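Local coordinates for protein methylxanthine N1-demethylase NdmA (PDB 6ICN) that catalyses the N1-demethylation of caffeine to theobromine and formaldehyde, the first step of caffeine degradation in Pseudomonas putida, at residues A[197-202]-A[301-306]; A[173-178]-A[306-311]; A[224-229]-A[236-241]. All coordinates share one frame; numbering follows the deposited sequence.

Contact 1. Residues A[197-202]-A[301-306]. With CFF (caffeine), chain F.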
loop_
_atom_site.group_PDB
_atom_site.type_symbol
_atom_site.label_atom_id
_atom_site.label_comp_id
_atom_site.label_asym_id
_atom_site.label_seq_id
_atom_site.Cartn_x
_atom_site.Cartn_y
_atom_site.Cartn_z
ATOM N N PRO A 197 -23.066 11.376 -22.556
ATOM C CA PRO A 197 -23.257 12.545 -23.438
ATOM C C PRO A 197 -22.070 12.829 -24.345
ATOM O O PRO A 197 -22.258 13.115 -25.533
ATOM C CB PRO A 197 -23.509 13.691 -22.449
ATOM C CG PRO A 197 -22.815 13.269 -21.215
ATOM C CD PRO A 197 -23.003 11.781 -21.141
ATOM N N GLY A 198 -20.845 12.762 -23.838
ATOM C CA GLY A 198 -19.775 13.021 -24.795
ATOM C C GLY A 198 -19.573 11.922 -25.823
ATOM O O GLY A 198 -18.881 12.139 -26.823
ATOM N N THR A 199 -20.207 10.775 -25.627
ATOM C CA THR A 199 -19.650 9.503 -26.052
ATOM C C THR A 199 -20.555 8.734 -26.996
ATOM O O THR A 199 -20.098 8.289 -28.060
ATOM C CB THR A 199 -19.352 8.686 -24.781
ATOM O OG1 THR A 199 -18.523 9.480 -23.918
ATOM C CG2 THR A 199 -18.643 7.394 -25.111
ATOM N N LEU A 200 -21.826 8.557 -26.637
ATOM C CA LEU A 200 -22.779 7.853 -27.490
ATOM C C LEU A 200 -23.897 8.737 -28.019
ATOM O O LEU A 200 -24.295 8.582 -29.172
ATOM C CB LEU A 200 -23.390 6.661 -26.738
ATOM C CG LEU A 200 -22.424 5.479 -26.632
ATOM C CD1 LEU A 200 -23.003 4.358 -25.778
ATOM C CD2 LEU A 200 -22.052 4.980 -28.032
ATOM N N PHE A 201 -24.417 9.661 -27.222
ATOM C CA PHE A 201 -25.567 10.445 -27.645
ATOM C C PHE A 201 -25.326 11.923 -27.390
ATOM O O PHE A 201 -24.533 12.303 -26.524
ATOM C CB PHE A 201 -26.841 10.012 -26.910
ATOM C CG PHE A 201 -27.677 9.013 -27.664
ATOM C CD1 PHE A 201 -27.128 7.810 -28.101
ATOM C CD2 PHE A 201 -29.021 9.265 -27.910
ATOM C CE1 PHE A 201 -27.901 6.879 -28.785
ATOM C CE2 PHE A 201 -29.804 8.337 -28.590
ATOM C CZ PHE A 201 -29.243 7.143 -29.032
ATOM N N ASP A 202 -26.030 12.755 -28.160
ATOM C CA ASP A 202 -26.195 14.149 -27.776
ATOM C C ASP A 202 -26.987 14.217 -26.473
ATOM O O ASP A 202 -27.947 13.456 -26.293
ATOM C CB ASP A 202 -26.943 14.941 -28.856
ATOM C CG ASP A 202 -26.074 15.305 -30.039
ATOM O OD1 ASP A 202 -24.829 15.234 -29.932
ATOM O OD2 ASP A 202 -26.646 15.691 -31.077
ATOM N N ASP A 301 -14.206 0.633 -23.318
ATOM C CA ASP A 301 -13.852 0.753 -21.913
ATOM C C ASP A 301 -14.373 2.057 -21.323
ATOM O O ASP A 301 -14.792 2.100 -20.158
ATOM C CB ASP A 301 -12.334 0.668 -21.749
ATOM C CG ASP A 301 -11.787 -0.744 -21.965
ATOM O OD1 ASP A 301 -12.580 -1.707 -22.068
ATOM O OD2 ASP A 301 -10.545 -0.859 -22.024
ATOM N N LEU A 302 -14.353 3.133 -22.114
ATOM C CA LEU A 302 -14.882 4.422 -21.661
ATOM C C LEU A 302 -16.385 4.339 -21.405
ATOM O O LEU A 302 -16.876 4.799 -20.362
ATOM C CB LEU A 302 -14.560 5.498 -22.711
ATOM C CG LEU A 302 -15.174 6.887 -22.525
ATOM C CD1 LEU A 302 -14.711 7.484 -21.196
ATOM C CD2 LEU A 302 -14.837 7.803 -23.707
ATOM N N VAL A 303 -17.122 3.745 -22.350
ATOM C CA VAL A 303 -18.560 3.513 -22.176
ATOM C C VAL A 303 -18.823 2.733 -20.895
ATOM O O VAL A 303 -19.665 3.115 -20.072
ATOM C CB VAL A 303 -19.126 2.778 -23.406
ATOM C CG1 VAL A 303 -20.564 2.286 -23.139
ATOM C CG2 VAL A 303 -19.088 3.683 -24.646
ATOM N N PHE A 304 -18.088 1.640 -20.689
ATOM C CA PHE A 304 -18.320 0.836 -19.496
ATOM C C PHE A 304 -17.984 1.620 -18.228
ATOM O O PHE A 304 -18.673 1.487 -17.212
ATOM C CB PHE A 304 -17.517 -0.463 -19.568
ATOM C CG PHE A 304 -17.989 -1.431 -20.650
ATOM C CD1 PHE A 304 -19.316 -1.453 -21.074
ATOM C CD2 PHE A 304 -17.086 -2.323 -21.231
ATOM C CE1 PHE A 304 -19.743 -2.364 -22.074
ATOM C CE2 PHE A 304 -17.507 -3.230 -22.229
ATOM C CZ PHE A 304 -18.832 -3.251 -22.640
ATOM N N ALA A 305 -16.920 2.438 -18.265
ATOM C CA ALA A 305 -16.573 3.238 -17.091
ATOM C C ALA A 305 -17.647 4.269 -16.789
ATOM O O ALA A 305 -17.844 4.620 -15.618
ATOM C CB ALA A 305 -15.227 3.943 -17.286
ATOM N N GLU A 306 -18.329 4.780 -17.826
ATOM C CA GLU A 306 -19.440 5.710 -17.605
ATOM C C GLU A 306 -20.637 5.010 -16.953
ATOM O O GLU A 306 -21.241 5.543 -16.007
ATOM C CB GLU A 306 -19.829 6.374 -18.929
ATOM C CG GLU A 306 -18.727 7.345 -19.435
ATOM C CD GLU A 306 -18.966 7.889 -20.849
ATOM O OE1 GLU A 306 -19.753 7.299 -21.625
ATOM O OE2 GLU A 306 -18.318 8.907 -21.200
HETATM N N1 CFF F . -23.903 -0.015 -25.728
HETATM C C2 CFF F . -24.205 0.577 -26.927
HETATM C C10 CFF F . -24.969 -0.362 -24.806
HETATM C C6 CFF F . -22.635 -0.274 -25.395
HETATM N N3 CFF F . -23.213 0.906 -27.793
HETATM O O11 CFF F . -25.341 0.806 -27.215
HETATM C C12 CFF F . -23.523 1.539 -29.071
HETATM C C4 CFF F . -21.927 0.648 -27.458
HETATM C C5 CFF F . -21.629 0.059 -26.283
HETATM N N9 CFF F . -20.773 0.865 -28.114
HETATM O O13 CFF F . -22.375 -0.792 -24.343
HETATM N N7 CFF F . -20.293 -0.093 -26.223
HETATM C C8 CFF F . -19.769 0.405 -27.349
HETATM C C14 CFF F . -19.320 -0.631 -25.288
HETATM O O HOH W 1 -19.865 11.229 -21.413
#
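Thr199 and Glu306 join a buried loop-to-helix contact in the catalytic domain, where the loop after helix 192-195 packs against helix 293-313 beside the caffeine pocket. The principle it illustrates is that one short interface can be polar on one flank and apolar on the other. On the polar flank, Thr199 OG1 donates a hydrogen bond to Glu306 OE2 at 2.8 Å, meeting the syn lone pair, on the side of the other carboxylate oxygen. The two side chains arrive from opposite directions, the glutamate extended beyond CG. A water gives the same OE2 a second bond of 2.8 Å and accepts one from Gly198 N at 3.0 Å, so the loop backbone is linked to the carboxylate as well. Glu306 OE1 is bonded in turn to His196 ND1, and His196 is a ligand of the cobalt ion, which makes Glu306 a second-shell residue and is likely to hold the imidazole in its orientation.

The first torsion of Thr199 (chi1 -54°) puts its methyl anti to the backbone N and so against the valine, CG2 lying 3.8 Å from Val303 CG2. Leu200 CD1 comes to the same valine methyl, Val303 CG2, at 4.1 Å. The other branch of the valine serves the substrate: Val303 CG1 lies 3.8 Å from caffeine O13. Leu200 CD2 touches the methyl C12 of caffeine at 3.9 Å, and Phe304 CE1 reaches the methyl C14 of caffeine at 3.7 Å, so loop and helix both line the pocket.

Leu200 also rests on Phe192 of helix 192-195 and on Phe299, an earlier residue of helix 293-313, while Glu306 packs on Ile195 and the ring of Phe304 stacks with that of Tyr173 on strand 166-175.

Contact 2. Residues A[173-178]-A[306-311]. With CO (cobalt (II) ion), chain E.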
loop_
_atom_site.group_PDB
_atom_site.type_symbol
_atom_site.label_atom_id
_atom_site.label_comp_id
_atom_site.label_asym_id
_atom_site.label_seq_id
_atom_site.Cartn_x
_atom_site.Cartn_y
_atom_site.Cartn_z
ATOM N N TYR A 173 -14.898 -7.927 -17.803
ATOM C CA TYR A 173 -14.986 -6.841 -16.832
ATOM C C TYR A 173 -16.001 -7.204 -15.751
ATOM O O TYR A 173 -17.084 -7.726 -16.035
ATOM C CB TYR A 173 -15.330 -5.493 -17.511
ATOM C CG TYR A 173 -16.639 -5.438 -18.272
ATOM C CD1 TYR A 173 -16.761 -5.995 -19.554
ATOM C CD2 TYR A 173 -17.767 -4.814 -17.719
ATOM C CE1 TYR A 173 -17.967 -5.937 -20.251
ATOM C CE2 TYR A 173 -18.967 -4.742 -18.421
ATOM C CZ TYR A 173 -19.067 -5.301 -19.677
ATOM O OH TYR A 173 -20.266 -5.256 -20.352
ATOM N N TRP A 174 -15.632 -6.953 -14.507
ATOM C CA TRP A 174 -16.437 -7.370 -13.364
ATOM C C TRP A 174 -17.211 -6.186 -12.811
ATOM O O TRP A 174 -16.633 -5.123 -12.591
ATOM C CB TRP A 174 -15.541 -7.939 -12.274
ATOM C CG TRP A 174 -14.925 -9.232 -12.636
ATOM C CD1 TRP A 174 -13.887 -9.442 -13.509
ATOM C CD2 TRP A 174 -15.276 -10.497 -12.108
ATOM N NE1 TRP A 174 -13.592 -10.778 -13.562
ATOM C CE2 TRP A 174 -14.427 -11.451 -12.710
ATOM C CE3 TRP A 174 -16.237 -10.923 -11.197
ATOM C CZ2 TRP A 174 -14.505 -12.801 -12.409
ATOM C CZ3 TRP A 174 -16.314 -12.273 -10.896
ATOM C CH2 TRP A 174 -15.454 -13.193 -11.504
ATOM N N TRP A 175 -18.511 -6.372 -12.579
ATOM C CA TRP A 175 -19.344 -5.346 -11.967
ATOM C C TRP A 175 -20.041 -5.884 -10.728
ATOM O O TRP A 175 -20.458 -7.044 -10.679
ATOM C CB TRP A 175 -20.421 -4.837 -12.929
ATOM C CG TRP A 175 -19.967 -3.865 -13.978
ATOM C CD1 TRP A 175 -18.695 -3.408 -14.199
ATOM C CD2 TRP A 175 -20.807 -3.199 -14.920
ATOM N NE1 TRP A 175 -18.697 -2.503 -15.243
ATOM C CE2 TRP A 175 -19.982 -2.359 -15.698
ATOM C CE3 TRP A 175 -22.183 -3.229 -15.187
ATOM C CZ2 TRP A 175 -20.489 -1.563 -16.723
ATOM C CZ3 TRP A 175 -22.684 -2.434 -16.219
ATOM C CH2 TRP A 175 -21.836 -1.610 -16.961
ATOM N N ASP A 176 -20.193 -5.019 -9.729
ATOM C CA ASP A 176 -21.010 -5.308 -8.561
ATOM C C ASP A 176 -22.469 -4.984 -8.888
ATOM O O ASP A 176 -23.080 -4.071 -8.337
ATOM C CB ASP A 176 -20.510 -4.503 -7.365
ATOM C CG ASP A 176 -21.200 -4.879 -6.071
ATOM O OD1 ASP A 176 -21.219 -6.073 -5.716
ATOM O OD2 ASP A 176 -21.703 -3.965 -5.381
ATOM N N ALA A 177 -23.007 -5.729 -9.853
ATOM C CA ALA A 177 -24.398 -5.584 -10.268
ATOM C C ALA A 177 -24.847 -6.910 -10.860
ATOM O O ALA A 177 -24.030 -7.714 -11.311
ATOM C CB ALA A 177 -24.575 -4.456 -11.288
ATOM N N THR A 178 -26.160 -7.134 -10.844
ATOM C CA THR A 178 -26.711 -8.389 -11.333
ATOM C C THR A 178 -26.780 -8.427 -12.857
ATOM O O THR A 178 -26.746 -7.403 -13.550
ATOM C CB THR A 178 -28.107 -8.613 -10.767
ATOM O OG1 THR A 178 -28.987 -7.582 -11.257
ATOM C CG2 THR A 178 -28.068 -8.616 -9.246
ATOM N N GLU A 306 -18.329 4.780 -17.826
ATOM C CA GLU A 306 -19.440 5.710 -17.605
ATOM C C GLU A 306 -20.637 5.010 -16.953
ATOM O O GLU A 306 -21.241 5.543 -16.007
ATOM C CB GLU A 306 -19.829 6.374 -18.929
ATOM C CG GLU A 306 -18.727 7.345 -19.435
ATOM C CD GLU A 306 -18.966 7.889 -20.849
ATOM O OE1 GLU A 306 -19.753 7.299 -21.625
ATOM O OE2 GLU A 306 -18.318 8.907 -21.200
ATOM N N ASP A 307 -20.967 3.791 -17.404
ATOM C CA ASP A 307 -22.089 3.058 -16.805
ATOM C C ASP A 307 -21.799 2.583 -15.379
ATOM O O ASP A 307 -22.685 2.630 -14.520
ATOM C CB ASP A 307 -22.450 1.843 -17.675
ATOM C CG ASP A 307 -23.227 2.221 -18.913
ATOM O OD1 ASP A 307 -24.292 2.834 -18.781
ATOM O OD2 ASP A 307 -22.786 1.896 -20.032
ATOM N N LYS A 308 -20.586 2.082 -15.118
ATOM C CA LYS A 308 -20.327 1.255 -13.935
ATOM C C LYS A 308 -20.775 1.863 -12.604
ATOM O O LYS A 308 -21.474 1.176 -11.844
ATOM C CB LYS A 308 -18.829 0.908 -13.908
ATOM C CG LYS A 308 -18.412 0.023 -12.729
ATOM C CD LYS A 308 -16.887 -0.242 -12.793
ATOM C CE LYS A 308 -16.403 -1.119 -11.624
ATOM N NZ LYS A 308 -16.440 -0.365 -10.335
ATOM N N PRO A 309 -20.415 3.102 -12.249
ATOM C CA PRO A 309 -20.773 3.575 -10.901
ATOM C C PRO A 309 -22.278 3.686 -10.702
ATOM O O PRO A 309 -22.785 3.399 -9.611
ATOM C CB PRO A 309 -20.077 4.937 -10.809
ATOM C CG PRO A 309 -19.738 5.322 -12.199
ATOM C CD PRO A 309 -19.542 4.054 -12.958
ATOM N N VAL A 310 -23.000 4.076 -11.748
ATOM C CA VAL A 310 -24.446 4.232 -11.605
ATOM C C VAL A 310 -25.114 2.879 -11.475
ATOM O O VAL A 310 -26.001 2.682 -10.628
ATOM C CB VAL A 310 -24.998 5.049 -12.786
ATOM C CG1 VAL A 310 -26.519 5.221 -12.672
ATOM C CG2 VAL A 310 -24.289 6.399 -12.852
ATOM N N ILE A 311 -24.722 1.916 -12.314
ATOM C CA ILE A 311 -25.367 0.611 -12.226
ATOM C C ILE A 311 -25.022 -0.073 -10.901
ATOM O O ILE A 311 -25.881 -0.706 -10.278
ATOM C CB ILE A 311 -25.014 -0.263 -13.450
ATOM C CG1 ILE A 311 -25.734 -1.598 -13.340
ATOM C CG2 ILE A 311 -23.502 -0.521 -13.552
ATOM C CD1 ILE A 311 -25.675 -2.441 -14.583
HETATM CO CO CO E . -24.640 2.800 -20.856
HETATM O O HOH W 2 -25.212 0.927 -21.611
#
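Trp175, at the end of strand 166-175, presents one face of its indole to helix 293-313, and CH-pi contacts dominate. Lys308 CG sits over the five-membered ring, 3.9 Å from its centroid and 28° off the normal; Ile311 CG2 covers the six-membered ring of Trp175 at 3.7 Å from the centroid. Lys308 CG is anti to the backbone N (chi1 -179°), which lays its aliphatic chain across the indole before NZ turns to a salt bridge with Glu312. Tyr173 CE2 lies over the opposite face, toward its rim.

Purely apolar packing adds Ala177 CB against Ile311 CG1 at 3.7 Å, beyond the end of the strand. Trp175 CH2, at the far end of the six-membered ring, meets Asp307 CB at 3.6 Å. An alanine in place of Trp175 would probably open a gap beneath Lys308 and Ile311 and leave the CB of Asp307 without this support.

Metal coordination is the third kind. Asp307 is bidentate, OD1 at 2.1 Å and OD2 at 2.2 Å from the cobalt ion; a water is another ligand, and Asn185 donates a hydrogen bond to OD1. With His191 and His196 the aspartate completes the two-histidine, one-carboxylate site characteristic of Rieske oxygenases, where cobalt here takes the place of the mononuclear non-heme iron.

Contact 3. Residues A[224-229]-A[236-241]. With CFF (caffeine), chain F.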
loop_
_atom_site.group_PDB
_atom_site.type_symbol
_atom_site.label_atom_id
_atom_site.label_comp_id
_atom_site.label_asym_id
_atom_site.label_seq_id
_atom_site.Cartn_x
_atom_site.Cartn_y
_atom_site.Cartn_z
ATOM N N TYR A 224 -33.915 -0.259 -33.725
ATOM C CA TYR A 224 -33.933 1.119 -33.228
ATOM C C TYR A 224 -33.031 1.974 -34.108
ATOM O O TYR A 224 -31.822 1.738 -34.175
ATOM C CB TYR A 224 -33.478 1.167 -31.761
ATOM C CG TYR A 224 -33.262 2.548 -31.146
ATOM C CD1 TYR A 224 -33.936 3.672 -31.623
ATOM C CD2 TYR A 224 -32.385 2.721 -30.072
ATOM C CE1 TYR A 224 -33.735 4.929 -31.058
ATOM C CE2 TYR A 224 -32.183 3.977 -29.495
ATOM C CZ TYR A 224 -32.863 5.076 -29.993
ATOM O OH TYR A 224 -32.679 6.328 -29.437
ATOM N N ASP A 225 -33.611 2.974 -34.776
ATOM C CA ASP A 225 -32.833 3.925 -35.576
ATOM C C ASP A 225 -32.484 5.119 -34.695
ATOM O O ASP A 225 -33.334 5.973 -34.425
ATOM C CB ASP A 225 -33.610 4.348 -36.817
ATOM C CG ASP A 225 -33.950 3.175 -37.710
ATOM O OD1 ASP A 225 -33.035 2.369 -37.998
ATOM O OD2 ASP A 225 -35.127 3.050 -38.115
ATOM N N THR A 226 -31.225 5.178 -34.242
ATOM C CA THR A 226 -30.778 6.247 -33.353
ATOM C C THR A 226 -30.732 7.586 -34.098
ATOM O O THR A 226 -30.748 7.622 -35.336
ATOM C CB THR A 226 -29.400 5.918 -32.766
ATOM O OG1 THR A 226 -28.418 5.867 -33.813
ATOM C CG2 THR A 226 -29.440 4.578 -32.023
ATOM N N PRO A 227 -30.706 8.705 -33.364
ATOM C CA PRO A 227 -30.624 10.016 -34.024
ATOM C C PRO A 227 -29.372 10.158 -34.881
ATOM O O PRO A 227 -28.309 9.611 -34.575
ATOM C CB PRO A 227 -30.608 11.005 -32.851
ATOM C CG PRO A 227 -31.324 10.294 -31.756
ATOM C CD PRO A 227 -30.978 8.837 -31.917
ATOM N N GLU A 228 -29.515 10.914 -35.967
ATOM C CA GLU A 228 -28.421 11.201 -36.881
ATOM C C GLU A 228 -27.743 12.520 -36.519
ATOM O O GLU A 228 -28.302 13.365 -35.811
ATOM C CB GLU A 228 -28.922 11.270 -38.325
ATOM C CG GLU A 228 -29.520 9.981 -38.851
ATOM C CD GLU A 228 -30.202 10.175 -40.191
ATOM O OE1 GLU A 228 -30.022 11.251 -40.803
ATOM O OE2 GLU A 228 -30.923 9.252 -40.626
ATOM N N ASP A 229 -26.512 12.675 -37.017
ATOM C CA ASP A 229 -25.758 13.929 -36.946
ATOM C C ASP A 229 -25.426 14.329 -35.507
ATOM O O ASP A 229 -25.243 15.511 -35.206
ATOM C CB ASP A 229 -26.508 15.060 -37.663
ATOM C CG ASP A 229 -27.017 14.644 -39.041
ATOM O OD1 ASP A 229 -26.260 13.979 -39.780
ATOM O OD2 ASP A 229 -28.177 14.970 -39.382
ATOM N N ALA A 236 -17.612 5.720 -32.422
ATOM C CA ALA A 236 -18.839 5.372 -31.716
ATOM C C ALA A 236 -19.716 4.517 -32.622
ATOM O O ALA A 236 -20.017 4.940 -33.752
ATOM C CB ALA A 236 -19.597 6.626 -31.283
ATOM N N PRO A 237 -20.126 3.304 -32.194
ATOM C CA PRO A 237 -21.069 2.523 -33.011
ATOM C C PRO A 237 -22.473 3.095 -32.930
ATOM O O PRO A 237 -23.311 2.594 -32.176
ATOM C CB PRO A 237 -20.997 1.115 -32.400
ATOM C CG PRO A 237 -19.713 1.114 -31.572
ATOM C CD PRO A 237 -19.596 2.516 -31.066
ATOM N N ILE A 238 -22.733 4.147 -33.701
ATOM C CA ILE A 238 -24.030 4.814 -33.724
ATOM C C ILE A 238 -24.609 4.693 -35.126
ATOM O O ILE A 238 -23.934 5.011 -36.113
ATOM C CB ILE A 238 -23.910 6.288 -33.292
ATOM C CG1 ILE A 238 -23.800 6.388 -31.764
ATOM C CG2 ILE A 238 -25.089 7.095 -33.806
ATOM C CD1 ILE A 238 -25.077 6.009 -31.028
ATOM N N GLY A 239 -25.853 4.224 -35.215
ATOM C CA GLY A 239 -26.509 4.065 -36.500
ATOM C C GLY A 239 -27.843 3.356 -36.378
ATOM O O GLY A 239 -28.563 3.554 -35.394
ATOM N N SER A 240 -28.191 2.531 -37.368
ATOM C CA SER A 240 -29.393 1.710 -37.278
ATOM C C SER A 240 -29.085 0.446 -36.476
ATOM O O SER A 240 -28.196 -0.326 -36.854
ATOM C CB SER A 240 -29.905 1.356 -38.671
ATOM O OG SER A 240 -30.914 0.367 -38.567
ATOM N N PHE A 241 -29.827 0.233 -35.384
ATOM C CA PHE A 241 -29.550 -0.814 -34.398
ATOM C C PHE A 241 -30.504 -1.992 -34.586
ATOM O O PHE A 241 -31.719 -1.820 -34.466
ATOM C CB PHE A 241 -29.732 -0.286 -32.971
ATOM C CG PHE A 241 -28.615 0.590 -32.460
ATOM C CD1 PHE A 241 -27.588 1.013 -33.280
ATOM C CD2 PHE A 241 -28.608 0.983 -31.119
ATOM C CE1 PHE A 241 -26.576 1.818 -32.780
ATOM C CE2 PHE A 241 -27.597 1.787 -30.612
ATOM C CZ PHE A 241 -26.580 2.204 -31.448
HETATM N N1 CFF F . -23.903 -0.015 -25.728
HETATM C C2 CFF F . -24.205 0.577 -26.927
HETATM C C10 CFF F . -24.969 -0.362 -24.806
HETATM C C6 CFF F . -22.635 -0.274 -25.395
HETATM N N3 CFF F . -23.213 0.906 -27.793
HETATM O O11 CFF F . -25.341 0.806 -27.215
HETATM C C12 CFF F . -23.523 1.539 -29.071
HETATM C C4 CFF F . -21.927 0.648 -27.458
HETATM C C5 CFF F . -21.629 0.059 -26.283
HETATM N N9 CFF F . -20.773 0.865 -28.114
HETATM O O13 CFF F . -22.375 -0.792 -24.343
HETATM N N7 CFF F . -20.293 -0.093 -26.223
HETATM C C8 CFF F . -19.769 0.405 -27.349
HETATM C C14 CFF F . -19.320 -0.631 -25.288
#
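Thr226 has a chi1 of 64°, which sets OG1 between its backbone N and carbonyl carbon and carries CG2 over the ring of Phe241, whose own CG is anti to the carbonyl carbon (chi1 -76°). The setting is an antiparallel beta-hairpin, strands 219-225 and 239-246 joined by a long loop, and it illustrates how side chains can prolong a pairing where the strand itself ends. Regular pairing is carried by Tyr224 and Phe241, a hydrogen-bonded pair: Tyr224 N to Phe241 O and Phe241 N to Tyr224 O are both 2.8 Å.

Next along, Asp225 and Ser240 form a non-hydrogen-bonded pair, bridged by their side chains: Ser240 OG donates to Asp225 OD1 at 3.0 Å, nearly in line with the carboxylate C-O bond. Beyond it, Gly239 O receives two bonds from one residue, a short one from Thr226 OG1 at 2.8 Å and a weak one from Thr226 N.

On the face holding Tyr224 and Phe241, the threonine methyl makes a CH-pi contact, Thr226 CG2 lying 3.7 Å from the centroid of the Phe241 ring and 13° off its normal. The same CG2 also lies over one face of the Tyr224 ring, toward its rim. This packing is likely to steady the Phe241 ring, part of the caffeine pocket: Phe241 CZ stands 3.9 Å from caffeine C12, the methyl that Pro237 O approaches to 3.3 Å.

In the fold
From the N terminus, the chain first passes 173-178, the end of strand 166-175, then the loop 197-202, the hairpin segments 224-229 and 236-241, and finally helix 293-313. The hairpin of contact 3 closes the shortest loop; contact 1 encloses it, returning the helix to the loop 197-202, and contact 2 encloses both, so the three nest without crossing. Contacts 1 and 2 occupy successive turns of one helix and share Glu306, while Phe304 touches Tyr173. Contacts 1 and 3 meet through Leu200 and Ile238 and both reach caffeine. Helix 293-313 is thereby tied to strand 166-175, to the loop, and to the hairpin both through that loop and directly by Phe299.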